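Local coordinates for protein apoptosis regulator Bcl-2 homolog (PDB 5TZP) that blocks host-cell apoptosis by sequestering and inactivating proapoptotic BCL-2 family proteins, among them BAK1 and BAX, at residues A[35-40]-A[45-50]; A[21-26]-A[138-143]; A[66-71]-A[99-104]; A[79-84]-A[88-93]. All coordinates share one frame; numbering follows the deposited sequence.

Interaction 1. Residues A[35-40]-A[45-50]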
# COMPACT_ATOMS: atom_id res chain seq x y z
N PRO A 35 -0.96 10.64 14.62
CA PRO A 35 -1.48 9.28 14.78
C PRO A 35 -2.90 9.16 14.24
O PRO A 35 -3.78 9.95 14.58
CB PRO A 35 -1.47 9.09 16.32
CG PRO A 35 -1.46 10.39 16.87
CD PRO A 35 -0.68 11.30 15.90
N ARG A 36 -3.11 8.14 13.41
CA ARG A 36 -4.45 7.94 12.86
C ARG A 36 -5.09 6.63 13.30
O ARG A 36 -6.21 6.33 12.86
CB ARG A 36 -4.42 8.04 11.31
CG ARG A 36 -3.98 9.40 10.79
CD ARG A 36 -4.92 10.55 11.01
NE ARG A 36 -6.21 10.27 10.38
CZ ARG A 36 -7.19 11.13 10.29
NH1 ARG A 36 -7.06 12.34 10.83
NH2 ARG A 36 -8.29 10.76 9.67
N LYS A 37 -4.44 5.82 14.17
CA LYS A 37 -5.03 4.55 14.61
C LYS A 37 -6.42 4.71 15.23
O LYS A 37 -7.22 3.80 15.09
CB LYS A 37 -4.07 3.77 15.54
CG LYS A 37 -3.99 4.30 16.91
CD LYS A 37 -2.94 3.56 17.78
CE LYS A 37 -3.23 2.17 18.01
NZ LYS A 37 -2.11 1.58 18.94
N SER A 38 -6.73 5.82 15.86
CA SER A 38 -8.05 5.94 16.47
C SER A 38 -9.17 6.21 15.48
O SER A 38 -10.37 6.14 15.86
CB SER A 38 -7.99 7.02 17.54
OG SER A 38 -8.02 8.27 16.94
N PHE A 39 -8.84 6.38 14.21
CA PHE A 39 -9.84 6.62 13.21
C PHE A 39 -10.22 5.38 12.46
O PHE A 39 -11.06 5.46 11.56
CB PHE A 39 -9.41 7.73 12.24
CG PHE A 39 -9.22 9.04 12.92
CD1 PHE A 39 -10.31 9.83 13.28
CD2 PHE A 39 -7.98 9.47 13.31
CE1 PHE A 39 -10.14 11.03 13.93
CE2 PHE A 39 -7.80 10.66 13.96
CZ PHE A 39 -8.90 11.45 14.29
N VAL A 40 -9.61 4.26 12.75
CA VAL A 40 -9.93 2.98 12.09
C VAL A 40 -10.61 2.03 13.07
O VAL A 40 -10.49 2.19 14.27
CB VAL A 40 -8.69 2.32 11.45
CG1 VAL A 40 -7.99 3.25 10.48
CG2 VAL A 40 -7.72 1.83 12.48
N SER A 45 -4.66 -4.40 13.69
CA SER A 45 -4.15 -4.63 12.35
C SER A 45 -3.53 -3.36 11.74
O SER A 45 -2.56 -3.48 10.99
CB SER A 45 -5.26 -5.13 11.44
OG SER A 45 -5.78 -6.39 11.92
N TYR A 46 -4.07 -2.19 12.09
CA TYR A 46 -3.46 -0.92 11.65
C TYR A 46 -2.03 -0.87 12.14
O TYR A 46 -1.13 -0.49 11.37
CB TYR A 46 -4.28 0.25 12.20
CG TYR A 46 -3.74 1.59 11.79
CD1 TYR A 46 -4.05 2.15 10.57
CD2 TYR A 46 -2.82 2.24 12.59
CE1 TYR A 46 -3.55 3.40 10.21
CE2 TYR A 46 -2.26 3.47 12.20
CZ TYR A 46 -2.67 4.02 11.02
OH TYR A 46 -2.23 5.26 10.55
N ASP A 47 -1.78 -1.19 13.40
CA ASP A 47 -0.41 -1.10 13.92
C ASP A 47 0.49 -2.09 13.22
O ASP A 47 1.66 -1.78 12.97
CB ASP A 47 -0.42 -1.32 15.42
CG ASP A 47 -0.73 -0.04 16.24
OD1 ASP A 47 -0.72 1.04 15.62
OD2 ASP A 47 -0.90 -0.23 17.49
N VAL A 48 -0.03 -3.26 12.86
CA VAL A 48 0.78 -4.20 12.07
C VAL A 48 1.11 -3.63 10.69
O VAL A 48 2.27 -3.70 10.24
CB VAL A 48 0.08 -5.58 11.94
CG1 VAL A 48 0.90 -6.49 11.02
CG2 VAL A 48 -0.09 -6.26 13.28
N LEU A 49 0.11 -3.09 10.00
CA LEU A 49 0.31 -2.44 8.71
C LEU A 49 1.38 -1.36 8.82
O LEU A 49 2.31 -1.28 7.98
CB LEU A 49 -1.03 -1.89 8.21
CG LEU A 49 -0.93 -1.13 6.86
CD1 LEU A 49 -0.53 -2.01 5.71
CD2 LEU A 49 -2.24 -0.44 6.56
N LYS A 50 1.25 -0.48 9.79
CA LYS A 50 2.16 0.64 9.94
C LYS A 50 3.58 0.15 10.13
O LYS A 50 4.55 0.64 9.52
CB LYS A 50 1.67 1.48 11.13
CG LYS A 50 2.61 2.51 11.57
CD LYS A 50 1.93 3.45 12.71
CE LYS A 50 2.91 4.14 13.60
NZ LYS A 50 2.13 4.93 14.59

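Interaction 2. Residues A[21-26]-A[138-143]. With SO4 (sulfate ion), chain O.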
# COMPACT_ATOMS: atom_id res chain seq x y z
N ASN A 21 -10.74 2.90 4.30
CA ASN A 21 -10.49 3.67 5.52
C ASN A 21 -9.15 3.31 6.16
O ASN A 21 -8.48 4.17 6.69
CB ASN A 21 -11.65 3.44 6.49
CG ASN A 21 -11.59 4.30 7.69
OD1 ASN A 21 -11.30 3.79 8.76
ND2 ASN A 21 -11.84 5.60 7.55
N MET A 22 -8.75 2.03 6.12
CA MET A 22 -7.45 1.63 6.64
C MET A 22 -6.33 2.22 5.82
O MET A 22 -5.40 2.82 6.35
CB MET A 22 -7.41 0.12 6.57
CG MET A 22 -6.12 -0.45 7.12
SD MET A 22 -5.96 -0.35 8.92
CE MET A 22 -6.78 -1.83 9.46
N ILE A 23 -6.40 2.07 4.50
CA ILE A 23 -5.33 2.54 3.63
C ILE A 23 -5.18 4.06 3.72
O ILE A 23 -4.06 4.59 3.87
CB ILE A 23 -5.64 2.10 2.19
CG1 ILE A 23 -5.59 0.58 2.06
CG2 ILE A 23 -4.64 2.79 1.23
CD1 ILE A 23 -6.24 0.01 0.84
N GLN A 24 -6.28 4.78 3.59
CA GLN A 24 -6.22 6.24 3.56
C GLN A 24 -5.76 6.81 4.90
O GLN A 24 -4.92 7.71 4.94
CB GLN A 24 -7.55 6.83 3.15
CG GLN A 24 -7.45 8.31 2.78
CD GLN A 24 -8.62 8.87 2.07
OE1 GLN A 24 -9.64 8.22 1.93
NE2 GLN A 24 -8.54 10.12 1.69
N ASN A 25 -6.21 6.24 6.03
CA ASN A 25 -5.70 6.71 7.33
C ASN A 25 -4.20 6.47 7.44
O ASN A 25 -3.50 7.34 7.97
CB ASN A 25 -6.51 6.11 8.47
CG ASN A 25 -7.71 6.93 8.74
OD1 ASN A 25 -7.61 8.04 9.20
ND2 ASN A 25 -8.88 6.37 8.47
N TYR A 26 -3.67 5.32 6.99
CA TYR A 26 -2.22 5.10 7.05
C TYR A 26 -1.50 6.16 6.22
O TYR A 26 -0.52 6.76 6.66
CB TYR A 26 -1.84 3.67 6.64
CG TYR A 26 -0.34 3.55 6.60
CD1 TYR A 26 0.40 3.68 7.74
CD2 TYR A 26 0.31 3.51 5.42
CE1 TYR A 26 1.82 3.69 7.71
CE2 TYR A 26 1.71 3.56 5.39
CZ TYR A 26 2.40 3.66 6.51
OH TYR A 26 3.78 3.76 6.48
N ASP A 138 -10.85 -12.37 6.68
CA ASP A 138 -11.47 -11.52 7.72
C ASP A 138 -10.94 -10.09 7.63
O ASP A 138 -10.50 -9.48 8.60
CB ASP A 138 -11.33 -12.11 9.15
CG ASP A 138 -12.08 -11.35 10.20
OD1 ASP A 138 -13.11 -10.66 9.88
OD2 ASP A 138 -11.57 -11.42 11.36
N TYR A 139 -10.97 -9.58 6.39
CA TYR A 139 -10.57 -8.22 6.07
C TYR A 139 -9.11 -8.07 6.48
O TYR A 139 -8.24 -8.86 6.09
CB TYR A 139 -11.56 -7.21 6.70
CG TYR A 139 -12.98 -7.54 6.41
CD1 TYR A 139 -13.57 -7.19 5.21
CD2 TYR A 139 -13.69 -8.33 7.25
CE1 TYR A 139 -14.91 -7.50 4.95
CE2 TYR A 139 -15.00 -8.67 6.98
CZ TYR A 139 -15.57 -8.26 5.82
OH TYR A 139 -16.91 -8.62 5.64
N TRP A 140 -8.77 -7.07 7.28
CA TRP A 140 -7.38 -6.78 7.64
C TRP A 140 -6.84 -7.77 8.67
O TRP A 140 -5.63 -7.82 8.84
CB TRP A 140 -7.19 -5.33 8.11
CG TRP A 140 -7.55 -4.34 7.06
CD1 TRP A 140 -8.74 -3.71 6.94
CD2 TRP A 140 -6.70 -3.94 6.01
NE1 TRP A 140 -8.66 -2.88 5.82
CE2 TRP A 140 -7.44 -3.03 5.23
CE3 TRP A 140 -5.40 -4.25 5.64
CZ2 TRP A 140 -6.87 -2.39 4.10
CZ3 TRP A 140 -4.83 -3.62 4.57
CH2 TRP A 140 -5.59 -2.73 3.77
N ASN A 141 -7.69 -8.61 9.27
CA ASN A 141 -7.19 -9.55 10.26
C ASN A 141 -6.07 -10.40 9.69
O ASN A 141 -5.15 -10.80 10.43
CB ASN A 141 -8.36 -10.41 10.79
CG ASN A 141 -7.97 -11.12 12.03
OD1 ASN A 141 -7.60 -12.33 11.99
ND2 ASN A 141 -8.03 -10.44 13.11
N GLY A 142 -6.14 -10.74 8.40
CA GLY A 142 -5.14 -11.63 7.84
C GLY A 142 -3.73 -11.06 7.83
O GLY A 142 -2.77 -11.84 7.77
N ILE A 143 -3.60 -9.74 7.97
CA ILE A 143 -2.29 -9.11 8.00
C ILE A 143 -1.56 -9.43 9.29
O ILE A 143 -0.35 -9.22 9.39
CB ILE A 143 -2.39 -7.61 7.80
CG1 ILE A 143 -1.09 -7.09 7.17
CG2 ILE A 143 -2.67 -6.88 9.11
CD1 ILE A 143 -1.20 -5.58 6.76
S SO4 O . -10.56 12.63 -0.24
O1 SO4 O . -9.73 13.60 -1.00
O2 SO4 O . -11.84 13.26 0.20
O3 SO4 O . -9.73 12.26 0.89
O4 SO4 O . -10.88 11.44 -1.05

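Interaction 3. Residues A[66-71]-A[99-104]. With EDO (1,2-ethanediol), chain D; EDO (1,2-ethanediol), chain I; EDO (1,2-ethanediol), chain C.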
# COMPACT_ATOMS: atom_id res chain seq x y z
N ILE A 66 14.69 5.70 -7.10
CA ILE A 66 14.96 5.57 -8.54
C ILE A 66 13.64 5.37 -9.32
O ILE A 66 13.42 6.03 -10.34
CB ILE A 66 15.95 4.45 -8.79
CG1 ILE A 66 17.30 4.82 -8.16
CG2 ILE A 66 16.07 4.22 -10.31
CD1 ILE A 66 18.36 3.75 -8.31
N ILE A 67 12.77 4.52 -8.80
CA ILE A 67 11.49 4.24 -9.48
C ILE A 67 10.72 5.54 -9.67
O ILE A 67 10.20 5.85 -10.75
CB ILE A 67 10.71 3.20 -8.66
CG1 ILE A 67 11.30 1.80 -8.82
CG2 ILE A 67 9.21 3.24 -9.09
CD1 ILE A 67 10.85 0.81 -7.86
N ILE A 68 10.64 6.34 -8.62
CA ILE A 68 9.81 7.55 -8.70
C ILE A 68 10.43 8.66 -9.55
O ILE A 68 9.70 9.66 -9.88
CB ILE A 68 9.59 8.02 -7.22
CG1 ILE A 68 8.72 6.96 -6.51
CG2 ILE A 68 8.88 9.37 -7.13
CD1 ILE A 68 8.57 7.11 -5.03
N SER A 69 11.73 8.56 -9.85
CA SER A 69 12.35 9.59 -10.69
C SER A 69 11.95 9.54 -12.17
O SER A 69 12.25 10.47 -12.95
CB SER A 69 13.84 9.53 -10.50
OG SER A 69 14.39 8.45 -11.23
N ARG A 70 11.21 8.55 -12.54
CA ARG A 70 10.82 8.36 -13.94
C ARG A 70 9.38 8.81 -14.19
O ARG A 70 8.65 9.25 -13.31
CB ARG A 70 11.02 6.86 -14.17
CG ARG A 70 12.40 6.32 -13.81
CD ARG A 70 12.71 5.08 -14.59
NE ARG A 70 13.96 4.38 -14.21
CZ ARG A 70 14.01 3.29 -13.42
NH1 ARG A 70 12.92 2.78 -12.82
NH2 ARG A 70 15.22 2.69 -13.25
N ASN A 71 8.93 8.70 -15.44
CA ASN A 71 7.61 9.28 -15.78
C ASN A 71 6.49 8.27 -15.50
O ASN A 71 6.02 7.57 -16.42
CB ASN A 71 7.62 9.71 -17.25
CG ASN A 71 6.38 10.51 -17.68
OD1 ASN A 71 5.77 11.20 -16.86
ND2 ASN A 71 6.06 10.46 -18.93
N ALA A 99 2.44 5.23 -0.05
CA ALA A 99 2.62 6.23 0.99
C ALA A 99 3.89 7.04 0.74
O ALA A 99 3.89 8.28 0.79
CB ALA A 99 2.64 5.59 2.37
N TYR A 100 5.00 6.34 0.50
CA TYR A 100 6.27 6.99 0.24
C TYR A 100 6.16 7.95 -0.94
O TYR A 100 6.61 9.12 -0.89
CB TYR A 100 7.31 5.88 -0.02
CG TYR A 100 8.72 6.35 -0.13
CD1 TYR A 100 9.50 6.63 1.00
CD2 TYR A 100 9.30 6.66 -1.36
CE1 TYR A 100 10.75 7.12 0.93
CE2 TYR A 100 10.61 7.15 -1.45
CZ TYR A 100 11.31 7.37 -0.29
OH TYR A 100 12.59 7.88 -0.38
N TYR A 101 5.53 7.47 -2.02
CA TYR A 101 5.29 8.24 -3.23
C TYR A 101 4.46 9.48 -2.93
O TYR A 101 4.80 10.59 -3.39
CB TYR A 101 4.61 7.29 -4.26
CG TYR A 101 4.06 7.97 -5.49
CD1 TYR A 101 4.88 8.37 -6.51
CD2 TYR A 101 2.74 8.25 -5.61
CE1 TYR A 101 4.37 8.97 -7.64
CE2 TYR A 101 2.22 8.87 -6.73
CZ TYR A 101 3.07 9.21 -7.72
OH TYR A 101 2.56 9.85 -8.85
N SER A 102 3.35 9.29 -2.22
CA SER A 102 2.44 10.41 -1.91
C SER A 102 3.18 11.57 -1.27
O SER A 102 2.98 12.75 -1.63
CB SER A 102 1.36 9.90 -0.96
OG SER A 102 0.45 10.88 -0.43
N LYS A 103 4.08 11.28 -0.33
CA LYS A 103 4.81 12.34 0.34
C LYS A 103 5.79 13.00 -0.63
O LYS A 103 6.00 14.21 -0.58
CB LYS A 103 5.48 11.78 1.58
CG LYS A 103 6.15 12.84 2.42
CD LYS A 103 6.71 12.23 3.70
CE LYS A 103 7.46 13.30 4.55
NZ LYS A 103 6.58 14.39 5.09
N LYS A 104 6.39 12.24 -1.53
CA LYS A 104 7.33 12.80 -2.47
C LYS A 104 6.67 13.72 -3.48
O LYS A 104 7.32 14.65 -3.98
CB LYS A 104 8.08 11.71 -3.24
CG LYS A 104 9.05 10.86 -2.41
CD LYS A 104 10.14 11.67 -1.77
CE LYS A 104 11.07 10.76 -1.04
NZ LYS A 104 12.09 11.57 -0.23
C1 EDO D . 14.43 0.68 -9.91
O1 EDO D . 13.65 0.58 -11.18
C2 EDO D . 15.94 0.59 -10.04
O2 EDO D . 16.40 1.07 -11.38
C1 EDO I . 11.52 9.46 -17.95
O1 EDO I . 12.18 9.73 -16.74
C2 EDO I . 11.46 8.00 -18.04
O2 EDO I . 10.19 7.41 -17.65
C1 EDO C . 0.01 9.26 -11.44
O1 EDO C . 1.16 8.68 -10.86
C2 EDO C . 0.29 10.35 -12.40
O2 EDO C . 0.82 9.59 -13.54

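Interaction 4. Residues A[79-84]-A[88-93]. With SO4 (sulfate ion), chain N.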
# COMPACT_ATOMS: atom_id res chain seq x y z
N THR A 79 -1.71 -1.78 -10.29
CA THR A 79 -2.40 -2.83 -11.01
C THR A 79 -1.43 -3.90 -11.51
O THR A 79 -1.78 -5.07 -11.55
CB THR A 79 -3.34 -2.24 -12.09
OG1 THR A 79 -2.59 -1.51 -13.01
CG2 THR A 79 -4.37 -1.39 -11.47
N GLN A 80 -0.21 -3.51 -11.89
CA GLN A 80 0.77 -4.54 -12.28
C GLN A 80 0.99 -5.52 -11.14
O GLN A 80 1.02 -6.76 -11.40
CB GLN A 80 2.07 -3.87 -12.68
CG GLN A 80 2.04 -3.25 -14.11
CD GLN A 80 3.32 -2.43 -14.41
OE1 GLN A 80 4.06 -1.97 -13.50
NE2 GLN A 80 3.51 -2.12 -15.65
N VAL A 81 1.19 -5.02 -9.92
CA VAL A 81 1.52 -5.92 -8.82
C VAL A 81 0.42 -6.97 -8.66
O VAL A 81 0.71 -8.15 -8.39
CB VAL A 81 1.74 -5.13 -7.54
CG1 VAL A 81 1.96 -6.08 -6.35
CG2 VAL A 81 2.89 -4.14 -7.63
N LEU A 82 -0.83 -6.55 -8.75
CA LEU A 82 -2.00 -7.40 -8.49
C LEU A 82 -2.64 -8.02 -9.71
O LEU A 82 -3.74 -8.56 -9.59
CB LEU A 82 -3.03 -6.55 -7.75
CG LEU A 82 -2.54 -6.03 -6.44
CD1 LEU A 82 -3.58 -5.17 -5.82
CD2 LEU A 82 -2.17 -7.13 -5.46
N GLU A 83 -1.99 -8.02 -10.87
CA GLU A 83 -2.67 -8.50 -12.05
C GLU A 83 -3.06 -9.96 -11.96
O GLU A 83 -4.13 -10.36 -12.44
CB GLU A 83 -1.81 -8.29 -13.32
CG GLU A 83 -2.57 -8.64 -14.61
CD GLU A 83 -1.85 -8.25 -15.87
OE1 GLU A 83 -0.75 -7.63 -15.78
OE2 GLU A 83 -2.43 -8.59 -16.95
N ASP A 84 -2.17 -10.79 -11.38
CA ASP A 84 -2.35 -12.24 -11.39
C ASP A 84 -2.51 -12.86 -10.04
O ASP A 84 -3.04 -13.98 -9.97
CB ASP A 84 -1.13 -13.00 -12.01
CG ASP A 84 -0.90 -12.67 -13.44
OD1 ASP A 84 -1.83 -12.12 -14.13
OD2 ASP A 84 0.23 -12.98 -13.92
N TRP A 88 -0.36 -10.81 1.27
CA TRP A 88 -0.22 -9.70 2.18
C TRP A 88 1.09 -8.97 1.98
O TRP A 88 1.13 -7.73 2.13
CB TRP A 88 -0.37 -10.13 3.65
CG TRP A 88 -1.79 -10.33 3.98
CD1 TRP A 88 -2.42 -11.56 4.26
CD2 TRP A 88 -2.81 -9.33 4.12
NE1 TRP A 88 -3.73 -11.32 4.50
CE2 TRP A 88 -4.03 -9.99 4.42
CE3 TRP A 88 -2.81 -7.94 3.98
CZ2 TRP A 88 -5.19 -9.29 4.61
CZ3 TRP A 88 -4.01 -7.27 4.15
CH2 TRP A 88 -5.16 -7.95 4.47
N GLY A 89 2.19 -9.63 1.62
CA GLY A 89 3.41 -8.89 1.33
C GLY A 89 3.26 -7.93 0.18
O GLY A 89 3.84 -6.84 0.21
N ARG A 90 2.55 -8.34 -0.85
CA ARG A 90 2.26 -7.50 -2.00
C ARG A 90 1.43 -6.28 -1.58
O ARG A 90 1.68 -5.15 -2.03
CB ARG A 90 1.61 -8.26 -3.13
CG ARG A 90 2.64 -9.22 -3.83
CD ARG A 90 2.00 -10.01 -4.89
NE ARG A 90 2.96 -10.93 -5.51
CZ ARG A 90 2.97 -11.17 -6.82
NH1 ARG A 90 2.21 -10.52 -7.69
NH2 ARG A 90 3.97 -11.95 -7.25
N ILE A 91 0.38 -6.52 -0.80
CA ILE A 91 -0.48 -5.44 -0.30
C ILE A 91 0.34 -4.46 0.51
O ILE A 91 0.25 -3.24 0.32
CB ILE A 91 -1.67 -6.02 0.51
CG1 ILE A 91 -2.61 -6.73 -0.44
CG2 ILE A 91 -2.40 -4.90 1.26
CD1 ILE A 91 -3.69 -7.57 0.34
N ILE A 92 1.14 -4.96 1.43
CA ILE A 92 1.98 -4.10 2.27
C ILE A 92 2.93 -3.31 1.40
O ILE A 92 3.12 -2.10 1.61
CB ILE A 92 2.77 -4.94 3.29
CG1 ILE A 92 1.76 -5.45 4.35
CG2 ILE A 92 3.93 -4.17 3.89
CD1 ILE A 92 2.29 -6.70 5.13
N THR A 93 3.55 -3.95 0.42
CA THR A 93 4.52 -3.26 -0.41
C THR A 93 3.85 -2.17 -1.25
O THR A 93 4.39 -1.07 -1.38
CB THR A 93 5.28 -4.23 -1.30
OG1 THR A 93 6.01 -5.14 -0.45
CG2 THR A 93 6.26 -3.56 -2.17
S SO4 N . 6.78 -0.40 -17.05
O1 SO4 N . 6.51 1.02 -17.31
O2 SO4 N . 8.12 -0.88 -17.48
O3 SO4 N . 5.77 -1.10 -17.88
O4 SO4 N . 6.63 -0.63 -15.58

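Interaction 1. Residues A[35-40]-A[45-50]
The ammonium of K37 and the carboxylate of D47 form the one salt bridge between 35-40 and 45-50, with K37 NZ 2.6 Å from D47 OD2. The lysine meets that oxygen on its syn side, 19° out of the carboxylate plane. D47 OD1 stands back at 3.6 Å from K37 NZ, which makes the bridge one-sided. The first torsion of K37 is the less common one (chi1 76°), with CG between the backbone N and the carbonyl carbon; a further bend at chi3 carries the amine to the helix.

Beside this charged pair, the backbone end of K37 lies on the Y46 ring. K37 CA sits 4.1 Å from the Y46 ring centroid and 26° off its normal, a CH-pi contact displaced toward the rim, while K37 CB packs at 3.6 Å from Y46 CD2. V40 comes to the root of the same side chain at roughly a right angle and places CG2 3.8 Å from Y46 CB. Near the far end of the ring, R36 CB touches Y46 OH at 3.6 Å.

Both the Y46 hydroxyl and the backbone N of R36 are hydrogen-bonded to E29 of helix 14-32, and R36 NH2 bonds to N25 there. The contact fastens the linker between helices 14-32 and 43-68, including its short 3-10 turn, to the first turns of the second helix. Its chemistry is divided: the salt bridge joins an exposed lysine to a partly exposed aspartate, where solvent would probably weaken it, whereas the buried tyrosine combines an apolar ring surface with a hydroxyl satisfied by E29.

Interaction 2. Residues A[21-26]-A[138-143]
M22 and W140 are brought together by a methionine that leaves its helix with CG anti to the backbone N (chi1 -178°) and then bends at chi2 and chi3, folding its chain over the indole. M22 CG sits above the six-membered ring of W140, 3.6 Å from its centroid and 19° off the normal, as a CH-pi contact. The sulfur continues across the same face: M22 SD stands 4.6 Å above the centroid of the five-membered ring, a distant Met-aromatic contact, and M22 CE ends 3.6 Å from W140 CG. Packing is close near the indole nitrogen, where M22 CB lies 3.3 Å from W140 NE1. That N-H is engaged by the carbonyl of I18, one turn earlier, which, with the methionine packed on its face, restrains the rotation of the indole. I23 crosses the far end of the ring system at about a right angle, with its CG1 3.7 Å from W140 CH2.

These buried side chains seat the 3-10 turn after helix 115-136 against helix 14-32 inside the Bcl-2 helical bundle. W140 meets F134 edge-to-face, M22 also packs on Y46 and L49 of helix 43-68, and I23 reaches S119, I122 and T123 of helix 115-136.

Interaction 3. Residues A[66-71]-A[99-104]
Apolar contact between I68 and two consecutive tyrosines joins 66-71 to 99-104. The end of the isoleucine, I68 CD1, comes to the edge of the Y100 ring, in its plane, at 3.8 Å from Y100 CD2. The same methyl also touches the root of the next residue, 3.9 Å from Y101 CA and 4.0 Å from Y101 CB, so it lies where the two tyrosine side chains part. Further back, I68 CG1 approaches the edge of the Y101 ring at 4.1 Å from Y101 CD1. With CG1 anti to the carbonyl carbon (chi1 -67°) and chi2 extended, I68 directs its longer branch straight at the helix. The contact joins the C-terminal end of helix 43-68 to helix 88-105 within the all-helical Bcl-2 fold, and A99 belongs to the BH1 motif. I67, next to I68, packs against an apolar side chain of the bound BH3 peptide.

Polar bonds lie around this apolar patch. Y100 OH is hydrogen-bonded to D65 of helix 43-68, three residues before I68, which ties the ring to the helix that supplies I68. Where that helix runs out, the carbonyl oxygen of I66 accepts two bonds, from S69 N and from S69 OG at 2.8 Å.

Contacts with ethanediol, probably taken up from the crystallisation liquor, form the remaining group. Y101 OH shares a hydrogen bond with one molecule, while R70 NH1 donates to O1 of another at 2.8 Å.

Interaction 4. Residues A[79-84]-A[88-93]
R90 and V81 run past one another in opposite directions, the arginine extended along the flank of the valine until its guanidinium meets the valine carbonyl. The aliphatic start of the arginine does the packing, with R90 CB 3.9 Å from V81 CG1 and R90 CG a little further from the same methyl. Extended at both chi2 and chi3, the chain stays straight as far as NE and carries the charged group beyond the valine side chain. There R90 NH1 donates to V81 O at 2.9 Å. The donor lies close to the direction of the carbonyl bond (C=O...N angle 162°), but the N-H is less well aimed, its angle to the acceptor being 131°, and the oxygen is 18° out of the guanidinium plane. This bond occupies the carbonyl of the last residue of helix 74-81.

A second partner engages another side of the guanidinium: R90 NE forms a salt bridge with an acidic side chain of the bound peptide. V81 packs on the peptide backbone, and Q80 hydrogen-bonds to that backbone through OE1. The bond to the V81 carbonyl is consistent with R90 being held in position for its peptide partner. Both residues belong to the BH1 motif, and an arginine at the start of helix 88-105 paired with an acidic BH3 side chain is the hallmark of the canonical ligand-binding groove of prosurvival Bcl-2 proteins.

In the fold
From the N terminus, helix 14-32 supplies 21-26, the first half of interaction 2, whose partner 138-143 follows helix 115-136; this contact closes the long loop inside which the other three are nested. Interaction 1 closes a short loop first, setting the 35-40 linker against helix 43-68, and it touches interaction 2 through R36 and N25. Interaction 3 then opens near the end of helix 43-68 and closes on helix 88-105, enclosing interaction 4, which joins helices 74-81 and 88-105 across the intervening turn. Interactions 1 and 3 lie on opposite sides of the chain's centre, while W88 of interaction 4 packs against W140 of interaction 2.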